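Local coordinates for tetracycline repressor protein class G (Acinetobacter baumannii, PDB 6RX9) that represses the tetracycline resistance gene by binding its operator DNA through a helix-turn-helix region and loses affinity for it when tetracycline binds, at residues 123-133 with 197-205. Sequence-based numbering, arbitrary orientation.
Sequences EGFCPKRAVWA and AGFERLRSS
Phe125 and Phe199 hold the tight part of this contact in the all-helical C-terminal domain of the TetR fold. Phe125 N closes a Schellman motif by bonding to Leu120 O, with Gly124 at positive phi as its C-prime residue. The motif ends helix 110-122, and Cys126 then N-caps helix 127-155. The Phe125 ring is buried. Arg203 CG lies over the centre of one face, a CH-pi contact 3.8 Å from the ring centroid, and Trp75 meets the same ring edge-to-face. Phe199 CB packs obliquely against Phe125 CZ at 4.0 Å. Deeper in, Ala133 CB sits over the centre of the Phe199 ring, and Leu79 also touches Phe199. The side chain of Phe199 is about 10 Å from that of Asn82, which probably binds tetracycline.

The outer side is looser and polar. It joins the end of the modelled chain to the turn and to the start of helix 127-155. Cys126 N donates to Arg203 O at 3.2 Å. The Arg203 chain bends at chi3 (-69°) where CG and CD lie against the Phe125 ring, which turns the guanidinium toward Glu123 O. Its NE bonds to Glu200 O, and its NH1 makes a weak bond to Glu123 O. The backbone of exposed Ser204 and Ser205 passes over one face of the Arg129 guanidinium, toward its rim. The Arg129 chain is extended from CG to NE, and NH1 donates in the guanidinium plane to Leu202 O, 2.9 Å away, with an N-H...O angle of 156°.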
# COMPACT_ATOMS: atom_id res chain seq x y z
N GLU A 123 10.77 11.53 -23.16
CA GLU A 123 11.68 12.09 -22.12
C GLU A 123 12.83 11.11 -21.83
O GLU A 123 13.60 11.40 -20.89
CB GLU A 123 10.88 12.41 -20.85
CG GLU A 123 10.04 13.68 -20.96
CD GLU A 123 10.85 14.96 -20.91
OE1 GLU A 123 11.35 15.38 -21.98
OE2 GLU A 123 10.99 15.54 -19.81
N GLY A 124 12.95 10.02 -22.59
CA GLY A 124 14.13 9.13 -22.58
C GLY A 124 13.91 7.83 -21.82
O GLY A 124 14.91 7.12 -21.60
N PHE A 125 12.67 7.52 -21.42
CA PHE A 125 12.28 6.20 -20.86
C PHE A 125 12.06 5.22 -22.01
O PHE A 125 11.60 5.65 -23.08
CB PHE A 125 11.00 6.28 -20.02
CG PHE A 125 11.15 6.89 -18.65
CD1 PHE A 125 11.25 8.26 -18.48
CD2 PHE A 125 11.17 6.09 -17.52
CE1 PHE A 125 11.39 8.82 -17.22
CE2 PHE A 125 11.30 6.64 -16.26
CZ PHE A 125 11.40 8.00 -16.11
N CYS A 126 12.37 3.93 -21.80
CA CYS A 126 11.92 2.82 -22.68
C CYS A 126 10.49 2.46 -22.28
O CYS A 126 10.13 2.58 -21.11
CB CYS A 126 12.86 1.63 -22.61
SG CYS A 126 12.27 0.29 -21.55
N PRO A 127 9.62 2.03 -23.23
CA PRO A 127 8.20 1.78 -22.93
C PRO A 127 7.92 0.95 -21.67
O PRO A 127 7.04 1.33 -20.91
CB PRO A 127 7.73 1.01 -24.18
CG PRO A 127 8.60 1.55 -25.29
CD PRO A 127 9.95 1.78 -24.64
N LYS A 128 8.64 -0.16 -21.49
CA LYS A 128 8.54 -1.06 -20.31
C LYS A 128 8.76 -0.25 -19.03
O LYS A 128 7.90 -0.30 -18.13
CB LYS A 128 9.60 -2.16 -20.34
CG LYS A 128 9.23 -3.43 -21.10
CD LYS A 128 10.19 -4.56 -20.79
CE LYS A 128 10.35 -5.55 -21.92
NZ LYS A 128 11.69 -6.18 -21.91
N ARG A 129 9.89 0.46 -18.97
CA ARG A 129 10.39 1.14 -17.74
C ARG A 129 9.50 2.35 -17.44
O ARG A 129 9.37 2.68 -16.25
CB ARG A 129 11.88 1.49 -17.91
CG ARG A 129 12.77 0.26 -17.85
CD ARG A 129 14.20 0.50 -18.30
NE ARG A 129 14.97 -0.73 -18.29
CZ ARG A 129 15.98 -1.03 -17.46
NH1 ARG A 129 16.38 -0.16 -16.54
NH2 ARG A 129 16.60 -2.19 -17.57
N ALA A 130 8.90 2.96 -18.47
CA ALA A 130 7.87 4.02 -18.32
C ALA A 130 6.70 3.48 -17.49
O ALA A 130 6.30 4.15 -16.52
CB ALA A 130 7.42 4.51 -19.67
N VAL A 131 6.18 2.30 -17.85
CA VAL A 131 5.03 1.65 -17.14
C VAL A 131 5.48 1.27 -15.72
O VAL A 131 4.71 1.52 -14.78
CB VAL A 131 4.47 0.44 -17.91
CG1 VAL A 131 3.43 -0.31 -17.10
CG2 VAL A 131 3.90 0.85 -19.26
N TRP A 132 6.68 0.68 -15.58
CA TRP A 132 7.25 0.26 -14.27
C TRP A 132 7.38 1.47 -13.34
O TRP A 132 7.10 1.32 -12.14
CB TRP A 132 8.59 -0.45 -14.44
CG TRP A 132 8.50 -1.82 -15.05
CD1 TRP A 132 7.39 -2.59 -15.20
CD2 TRP A 132 9.60 -2.59 -15.56
NE1 TRP A 132 7.71 -3.78 -15.78
CE2 TRP A 132 9.06 -3.82 -16.02
CE3 TRP A 132 10.97 -2.37 -15.69
CZ2 TRP A 132 9.85 -4.81 -16.59
CZ3 TRP A 132 11.76 -3.36 -16.26
CH2 TRP A 132 11.20 -4.56 -16.70
N ALA A 133 7.81 2.62 -13.87
CA ALA A 133 8.02 3.89 -13.13
C ALA A 133 6.67 4.44 -12.65
O ALA A 133 6.56 4.76 -11.45
CB ALA A 133 8.74 4.89 -14.00
N ALA A 197 14.69 10.52 -8.48
CA ALA A 197 16.16 10.63 -8.66
C ALA A 197 16.71 9.31 -9.20
O ALA A 197 17.60 9.36 -10.08
CB ALA A 197 16.82 11.01 -7.36
N GLY A 198 16.21 8.18 -8.70
CA GLY A 198 16.60 6.82 -9.14
C GLY A 198 16.21 6.53 -10.58
O GLY A 198 17.00 5.85 -11.27
N PHE A 199 15.04 7.00 -11.02
CA PHE A 199 14.55 6.82 -12.41
C PHE A 199 15.54 7.44 -13.40
O PHE A 199 15.77 6.82 -14.45
CB PHE A 199 13.16 7.44 -12.60
CG PHE A 199 12.04 6.76 -11.85
CD1 PHE A 199 12.08 5.41 -11.54
CD2 PHE A 199 10.91 7.49 -11.48
CE1 PHE A 199 11.04 4.81 -10.86
CE2 PHE A 199 9.87 6.88 -10.80
CZ PHE A 199 9.93 5.54 -10.49
N GLU A 200 16.12 8.60 -13.06
CA GLU A 200 17.05 9.37 -13.93
C GLU A 200 18.09 8.44 -14.57
O GLU A 200 18.30 8.55 -15.79
CB GLU A 200 17.77 10.47 -13.15
CG GLU A 200 16.84 11.50 -12.52
CD GLU A 200 17.42 12.90 -12.40
OE1 GLU A 200 17.80 13.47 -13.44
OE2 GLU A 200 17.47 13.41 -11.26
N ARG A 201 18.68 7.53 -13.78
CA ARG A 201 19.81 6.65 -14.21
C ARG A 201 19.27 5.37 -14.86
O ARG A 201 19.96 4.84 -15.74
CB ARG A 201 20.74 6.27 -13.05
CG ARG A 201 20.42 6.86 -11.69
CD ARG A 201 21.06 8.22 -11.47
NE ARG A 201 20.16 9.20 -10.86
CZ ARG A 201 20.48 10.48 -10.62
NH1 ARG A 201 21.67 10.94 -10.94
NH2 ARG A 201 19.58 11.28 -10.08
N LEU A 202 18.09 4.88 -14.44
CA LEU A 202 17.55 3.56 -14.86
C LEU A 202 16.47 3.72 -15.94
O LEU A 202 15.84 2.70 -16.27
CB LEU A 202 16.99 2.84 -13.63
CG LEU A 202 17.95 2.66 -12.46
CD1 LEU A 202 17.35 1.76 -11.39
CD2 LEU A 202 19.29 2.11 -12.92
N ARG A 203 16.30 4.92 -16.50
CA ARG A 203 15.27 5.27 -17.52
C ARG A 203 15.24 4.24 -18.66
O ARG A 203 14.13 3.84 -19.07
CB ARG A 203 15.52 6.65 -18.11
CG ARG A 203 15.01 7.80 -17.26
CD ARG A 203 15.10 9.13 -17.99
NE ARG A 203 16.48 9.55 -18.17
CZ ARG A 203 16.86 10.64 -18.83
NH1 ARG A 203 15.95 11.43 -19.38
NH2 ARG A 203 18.14 10.93 -18.95
N SER A 204 16.41 3.85 -19.18
CA SER A 204 16.57 2.95 -20.35
C SER A 204 17.62 1.87 -20.06
O SER A 204 18.49 2.10 -19.20
CB SER A 204 16.92 3.73 -21.59
OG SER A 204 18.23 4.27 -21.49
N SER A 205 17.52 0.73 -20.77
CA SER A 205 18.46 -0.42 -20.69
C SER A 205 19.70 -0.12 -21.54
O SER A 205 20.83 -0.16 -21.04
CB SER A 205 17.79 -1.69 -21.14
OG SER A 205 18.68 -2.80 -21.03